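Local atomic coordinates of aminoglycoside phosphotransferase (Alicyclobacillus acidocaldarius subsp. acidocaldarius, PDB entry 4PDY), a protein that probably transfers phosphate groups to small-molecule substrates, as a member of the aminoglycoside phosphotransferase family with a protein-kinase-like fold. Residues A[21-35]-A[45-59]. Residues are numbered along the deposited sequence; the frame is centred on the assembly and turned at random. Where two conformers were deposited one is given.
Sequences PLIPQAVVSKYDLAI and EVWTDSKGRRYAAKR
Glu45 and Arg59 take hold of the chain at Pro21–Ile23 through its backbone. Ile23 N points almost straight (171°) at Glu45 OE1, 2.8 Å away, on the syn lone pair; the other oxygen, OE2, accepts Trp47 NE1 at 2.8 Å and salt-bridges Arg38. With CG anti to the backbone N (chi1 -166°) and the chain extended beyond it, the carboxylate is carried out between these donors. With an alanine at this position, Ile23 N and the indole N-H would probably both lose their acceptor, and Arg38 its carboxylate mate. Arg59 NH1 donates to Pro21 O at 2.9 Å, and NH2 adds a weak bond to Leu22 O; a water also joins Pro21 O to Glu45 OE1.

Apolar packing centres on Trp47. Val28 lies over one face of its indole, CG1 standing 4.1 Å from the six-membered ring's centroid, while Ala57 CB lies over the opposite face, offset toward the rim. The ring's edge turns to the face of Tyr31 in an offset edge-to-face pair, planes at 72°. Nearer the hairpin turn, Leu33 CD1 sits over the centre of Tyr55, 3.9 Å from the centroid, and Ile35 CD1 reaches Trp47 CB at 3.7 Å.

At the turn end, a second water links Leu33 O, Asp49 OD2 and Tyr55 OH. Asp49 OD1 accepts Lys51 N in an Asx turn. The segment with helix 25-28 packs across hairpin 44-49/54-60 of the kinase-like N-terminal lobe, whose Ala56 touches the bound histidine.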
loop_
_atom_site.group_PDB
_atom_site.type_symbol
_atom_site.label_atom_id
_atom_site.label_comp_id
_atom_site.label_asym_id
_atom_site.label_seq_id
_atom_site.Cartn_x
_atom_site.Cartn_y
_atom_site.Cartn_z
ATOM N N PRO A 21 -11.151 -21.191 -6.010
ATOM C CA PRO A 21 -10.875 -22.628 -6.000
ATOM C C PRO A 21 -10.195 -23.086 -4.674
ATOM O O PRO A 21 -9.317 -22.409 -4.162
ATOM C CB PRO A 21 -9.949 -22.823 -7.214
ATOM C CG PRO A 21 -10.083 -21.584 -8.029
ATOM C CD PRO A 21 -10.439 -20.481 -7.085
ATOM N N LEU A 22 -10.643 -24.194 -4.093
ATOM C CA LEU A 22 -9.976 -24.738 -2.915
ATOM C C LEU A 22 -8.555 -25.129 -3.290
ATOM O O LEU A 22 -8.286 -25.575 -4.416
ATOM C CB LEU A 22 -10.719 -25.953 -2.344
ATOM C CG LEU A 22 -11.870 -25.670 -1.373
ATOM C CD1 LEU A 22 -12.701 -26.930 -1.222
ATOM C CD2 LEU A 22 -11.376 -25.187 -0.013
ATOM N N ILE A 23 -7.641 -24.942 -2.356
ATOM C CA ILE A 23 -6.282 -25.422 -2.529
ATOM C C ILE A 23 -6.323 -26.950 -2.670
ATOM O O ILE A 23 -7.052 -27.611 -1.928
ATOM C CB ILE A 23 -5.382 -24.958 -1.360
ATOM C CG1 ILE A 23 -5.293 -23.426 -1.373
ATOM C CG2 ILE A 23 -4.018 -25.648 -1.389
ATOM C CD1 ILE A 23 -4.536 -22.817 -0.229
ATOM N N PRO A 24 -5.534 -27.522 -3.594
ATOM C CA PRO A 24 -5.550 -28.981 -3.698
ATOM C C PRO A 24 -5.125 -29.655 -2.385
ATOM O O PRO A 24 -4.208 -29.196 -1.724
ATOM C CB PRO A 24 -4.556 -29.269 -4.838
ATOM C CG PRO A 24 -4.565 -28.021 -5.639
ATOM C CD PRO A 24 -4.720 -26.911 -4.662
ATOM N N GLN A 25 -5.797 -30.741 -2.015
ATOM C CA GLN A 25 -5.447 -31.482 -0.803
ATOM C C GLN A 25 -3.997 -31.900 -0.776
ATOM O O GLN A 25 -3.382 -31.935 0.292
ATOM C CB GLN A 25 -6.321 -32.723 -0.663
ATOM C CG GLN A 25 -6.040 -33.584 0.568
ATOM C CD GLN A 25 -6.240 -32.850 1.885
ATOM O OE1 GLN A 25 -7.287 -32.238 2.120
ATOM N NE2 GLN A 25 -5.234 -32.922 2.762
ATOM N N ALA A 26 -3.416 -32.222 -1.933
ATOM C CA ALA A 26 -2.022 -32.669 -1.948
ATOM C C ALA A 26 -1.086 -31.583 -1.390
ATOM O O ALA A 26 -0.056 -31.895 -0.808
ATOM C CB ALA A 26 -1.589 -33.089 -3.341
ATOM N N VAL A 27 -1.454 -30.322 -1.581
ATOM C CA VAL A 27 -0.629 -29.225 -1.050
ATOM C C VAL A 27 -0.729 -29.219 0.484
ATOM O O VAL A 27 0.274 -29.129 1.195
ATOM C CB VAL A 27 -1.066 -27.877 -1.620
ATOM C CG1 VAL A 27 -0.360 -26.745 -0.905
ATOM C CG2 VAL A 27 -0.773 -27.793 -3.110
ATOM N N VAL A 28 -1.957 -29.333 1.004
ATOM C CA VAL A 28 -2.175 -29.319 2.440
ATOM C C VAL A 28 -1.366 -30.436 3.102
ATOM O O VAL A 28 -0.752 -30.253 4.163
ATOM C CB VAL A 28 -3.671 -29.556 2.759
ATOM C CG1 VAL A 28 -3.945 -29.463 4.248
ATOM C CG2 VAL A 28 -4.587 -28.618 2.000
ATOM N N SER A 29 -1.370 -31.610 2.458
ATOM C CA SER A 29 -0.695 -32.773 2.994
ATOM C C SER A 29 0.834 -32.747 3.013
ATOM O O SER A 29 1.468 -33.615 3.586
ATOM C CB SER A 29 -1.198 -34.018 2.246
ATOM O OG SER A 29 -2.528 -34.302 2.642
ATOM N N LYS A 30 1.435 -31.715 2.405
ATOM C CA LYS A 30 2.884 -31.525 2.529
ATOM C C LYS A 30 3.278 -30.958 3.889
ATOM O O LYS A 30 4.424 -31.093 4.299
ATOM C CB LYS A 30 3.412 -30.588 1.430
ATOM C CG LYS A 30 3.191 -31.095 0.016
ATOM C CD LYS A 30 3.810 -32.462 -0.193
ATOM C CE LYS A 30 3.562 -33.030 -1.584
ATOM N NZ LYS A 30 2.112 -33.347 -1.772
ATOM N N TYR A 31 2.319 -30.361 4.597
ATOM C CA TYR A 31 2.566 -29.803 5.916
ATOM C C TYR A 31 2.273 -30.866 6.978
ATOM O O TYR A 31 1.733 -31.944 6.672
ATOM C CB TYR A 31 1.712 -28.549 6.122
ATOM C CG TYR A 31 2.116 -27.430 5.191
ATOM C CD1 TYR A 31 1.624 -27.350 3.904
ATOM C CD2 TYR A 31 3.017 -26.459 5.599
ATOM C CE1 TYR A 31 2.039 -26.329 3.033
ATOM C CE2 TYR A 31 3.449 -25.457 4.742
ATOM C CZ TYR A 31 2.928 -25.381 3.477
ATOM O OH TYR A 31 3.325 -24.397 2.586
ATOM N N ASP A 32 2.637 -30.560 8.217
ATOM C CA ASP A 32 2.318 -31.421 9.361
ATOM C C ASP A 32 1.299 -30.803 10.334
ATOM O O ASP A 32 1.454 -30.852 11.557
ATOM C CB ASP A 32 3.590 -31.804 10.115
ATOM C CG ASP A 32 4.488 -32.730 9.319
ATOM O OD1 ASP A 32 3.964 -33.636 8.616
ATOM O OD2 ASP A 32 5.731 -32.576 9.436
ATOM N N LEU A 33 0.228 -30.257 9.802
ATOM C CA LEU A 33 -0.686 -29.447 10.592
ATOM C C LEU A 33 -2.001 -30.135 10.982
ATOM O O LEU A 33 -2.844 -29.537 11.666
ATOM C CB LEU A 33 -0.993 -28.165 9.844
ATOM C CG LEU A 33 0.229 -27.282 9.595
ATOM C CD1 LEU A 33 -0.194 -26.110 8.725
ATOM C CD2 LEU A 33 0.861 -26.805 10.894
ATOM N N ALA A 34 -2.190 -31.355 10.510
ATOM C CA ALA A 34 -3.355 -32.143 10.906
ATOM C C ALA A 34 -4.655 -31.382 10.679
ATOM O O ALA A 34 -5.517 -31.274 11.555
ATOM C CB ALA A 34 -3.242 -32.622 12.365
ATOM N N ILE A 35 -4.796 -30.854 9.474
ATOM C CA ILE A 35 -5.925 -30.003 9.131
ATOM C C ILE A 35 -7.205 -30.827 8.963
ATOM O O ILE A 35 -7.185 -31.850 8.306
ATOM C CB ILE A 35 -5.607 -29.173 7.867
ATOM C CG1 ILE A 35 -4.379 -28.274 8.104
ATOM C CG2 ILE A 35 -6.816 -28.359 7.414
ATOM C CD1 ILE A 35 -4.452 -27.370 9.330
ATOM N N GLU A 45 -6.898 -18.851 2.206
ATOM C CA GLU A 45 -7.672 -19.983 2.671
ATOM C C GLU A 45 -7.338 -20.232 4.127
ATOM O O GLU A 45 -6.185 -20.248 4.523
ATOM C CB GLU A 45 -7.326 -21.211 1.829
ATOM C CG GLU A 45 -8.293 -22.357 1.999
ATOM C CD GLU A 45 -8.017 -23.496 1.035
ATOM O OE1 GLU A 45 -8.399 -23.389 -0.153
ATOM O OE2 GLU A 45 -7.423 -24.507 1.460
ATOM N N VAL A 46 -8.374 -20.423 4.937
ATOM C CA VAL A 46 -8.201 -20.704 6.353
ATOM C C VAL A 46 -8.166 -22.212 6.551
ATOM O O VAL A 46 -9.060 -22.911 6.080
ATOM C CB VAL A 46 -9.348 -20.102 7.182
ATOM C CG1 VAL A 46 -9.178 -20.375 8.686
ATOM C CG2 VAL A 46 -9.454 -18.623 6.900
ATOM N N TRP A 47 -7.134 -22.701 7.213
ATOM C CA TRP A 47 -6.986 -24.104 7.578
ATOM C C TRP A 47 -7.102 -24.239 9.099
ATOM O O TRP A 47 -6.457 -23.494 9.823
ATOM C CB TRP A 47 -5.603 -24.609 7.186
ATOM C CG TRP A 47 -5.317 -24.673 5.740
ATOM C CD1 TRP A 47 -6.156 -24.374 4.700
ATOM C CD2 TRP A 47 -4.073 -25.073 5.149
ATOM N NE1 TRP A 47 -5.511 -24.579 3.492
ATOM C CE2 TRP A 47 -4.237 -25.021 3.753
ATOM C CE3 TRP A 47 -2.858 -25.514 5.669
ATOM C CZ2 TRP A 47 -3.205 -25.348 2.877
ATOM C CZ3 TRP A 47 -1.838 -25.836 4.797
ATOM C CH2 TRP A 47 -2.031 -25.769 3.419
ATOM N N THR A 48 -7.905 -25.195 9.576
ATOM C CA THR A 48 -8.161 -25.340 10.986
ATOM C C THR A 48 -7.889 -26.781 11.422
ATOM O O THR A 48 -8.301 -27.712 10.721
ATOM C CB THR A 48 -9.618 -24.941 11.273
ATOM O OG1 THR A 48 -9.863 -23.620 10.756
ATOM C CG2 THR A 48 -9.885 -24.923 12.722
ATOM N N ASP A 49 -7.184 -26.955 12.538
ATOM C CA ASP A 49 -6.905 -28.286 13.101
ATOM C C ASP A 49 -8.013 -28.691 14.081
ATOM O O ASP A 49 -8.993 -27.967 14.239
ATOM C CB ASP A 49 -5.477 -28.379 13.688
ATOM C CG ASP A 49 -5.287 -27.621 14.995
ATOM O OD1 ASP A 49 -6.281 -27.187 15.620
ATOM O OD2 ASP A 49 -4.107 -27.493 15.418
ATOM N N SER A 50 -7.844 -29.835 14.726
ATOM C CA SER A 50 -8.890 -30.352 15.611
ATOM C C SER A 50 -9.115 -29.537 16.881
ATOM O O SER A 50 -10.142 -29.698 17.566
ATOM C CB SER A 50 -8.596 -31.798 16.003
ATOM O OG SER A 50 -7.479 -31.875 16.859
ATOM N N LYS A 51 -8.155 -28.693 17.229
ATOM C CA LYS A 51 -8.271 -27.808 18.379
ATOM C C LYS A 51 -8.792 -26.424 17.974
ATOM O O LYS A 51 -8.970 -25.560 18.816
ATOM C CB LYS A 51 -6.933 -27.626 19.088
ATOM C CG LYS A 51 -6.076 -28.851 19.309
ATOM C CD LYS A 51 -6.799 -29.920 20.074
ATOM C CE LYS A 51 -5.853 -31.069 20.384
ATOM N NZ LYS A 51 -6.509 -32.392 20.184
ATOM N N GLY A 52 -9.026 -26.218 16.682
ATOM C CA GLY A 52 -9.476 -24.926 16.197
ATOM C C GLY A 52 -8.353 -23.941 15.934
ATOM O O GLY A 52 -8.635 -22.791 15.679
ATOM N N ARG A 53 -7.104 -24.384 16.035
ATOM C CA ARG A 53 -5.993 -23.507 15.671
ATOM C C ARG A 53 -6.033 -23.273 14.184
ATOM O O ARG A 53 -6.219 -24.214 13.416
ATOM C CB ARG A 53 -4.666 -24.114 16.072
ATOM C CG ARG A 53 -3.530 -23.155 15.784
ATOM C CD ARG A 53 -2.280 -23.486 16.543
ATOM N NE ARG A 53 -1.349 -22.365 16.369
ATOM C CZ ARG A 53 -0.374 -22.042 17.204
ATOM N NH1 ARG A 53 -0.151 -22.760 18.298
ATOM N NH2 ARG A 53 0.386 -20.984 16.936
ATOM N N ARG A 54 -5.855 -22.005 13.796
ATOM C CA ARG A 54 -6.011 -21.552 12.419
ATOM C C ARG A 54 -4.655 -21.234 11.764
ATOM O O ARG A 54 -3.721 -20.799 12.436
ATOM C CB ARG A 54 -6.891 -20.296 12.381
ATOM C CG ARG A 54 -8.342 -20.492 12.821
ATOM C CD ARG A 54 -9.245 -19.294 12.529
ATOM N NE ARG A 54 -10.588 -19.744 12.147
ATOM C CZ ARG A 54 -11.459 -19.067 11.397
ATOM N NH1 ARG A 54 -11.178 -17.846 10.930
ATOM N NH2 ARG A 54 -12.627 -19.629 11.105
ATOM N N TYR A 55 -4.594 -21.464 10.459
ATOM C CA TYR A 55 -3.476 -21.084 9.608
ATOM C C TYR A 55 -4.055 -20.412 8.375
ATOM O O TYR A 55 -5.137 -20.767 7.926
ATOM C CB TYR A 55 -2.661 -22.305 9.212
ATOM C CG TYR A 55 -2.169 -23.075 10.387
ATOM C CD1 TYR A 55 -2.973 -24.056 10.986
ATOM C CD2 TYR A 55 -0.927 -22.830 10.914
ATOM C CE1 TYR A 55 -2.532 -24.736 12.081
ATOM C CE2 TYR A 55 -0.474 -23.516 12.014
ATOM C CZ TYR A 55 -1.286 -24.476 12.596
ATOM O OH TYR A 55 -0.820 -25.173 13.667
ATOM N N ALA A 56 -3.302 -19.437 7.842
ATOM C CA ALA A 56 -3.650 -18.756 6.605
ATOM C C ALA A 56 -2.796 -19.326 5.473
ATOM O O ALA A 56 -1.562 -19.233 5.539
ATOM C CB ALA A 56 -3.358 -17.268 6.747
ATOM N N ALA A 57 -3.426 -19.883 4.452
ATOM C CA ALA A 57 -2.722 -20.435 3.303
ATOM C C ALA A 57 -2.981 -19.530 2.100
ATOM O O ALA A 57 -4.111 -19.172 1.806
ATOM C CB ALA A 57 -3.209 -21.841 3.045
ATOM N N LYS A 58 -1.901 -19.146 1.432
ATOM C CA LYS A 58 -1.968 -18.234 0.308
ATOM C C LYS A 58 -1.540 -18.939 -0.977
ATOM O O LYS A 58 -0.459 -19.534 -1.021
ATOM C CB LYS A 58 -1.033 -17.053 0.560
ATOM C CG LYS A 58 -0.981 -16.029 -0.589
ATOM C CD LYS A 58 -2.298 -15.291 -0.784
ATOM C CE LYS A 58 -2.266 -14.296 -1.943
ATOM N NZ LYS A 58 -1.404 -13.136 -1.618
ATOM N N ARG A 59 -2.407 -18.867 -1.980
ATOM C CA ARG A 59 -2.084 -19.225 -3.338
ATOM C C ARG A 59 -1.517 -17.964 -3.998
ATOM O O ARG A 59 -2.195 -16.923 -4.065
ATOM C CB ARG A 59 -3.324 -19.664 -4.085
ATOM C CG ARG A 59 -3.063 -20.029 -5.531
ATOM C CD ARG A 59 -4.334 -20.355 -6.288
ATOM N NE ARG A 59 -4.838 -21.703 -6.002
ATOM C CZ ARG A 59 -5.973 -22.014 -5.378
ATOM N NH1 ARG A 59 -6.783 -21.095 -4.865
ATOM N NH2 ARG A 59 -6.292 -23.295 -5.268
HETATM O O HOH W 1 -9.259 -21.049 -1.435
HETATM O O HOH W 2 -2.038 -27.904 13.698
HETATM O O HOH W 3 -5.703 -31.717 14.189
#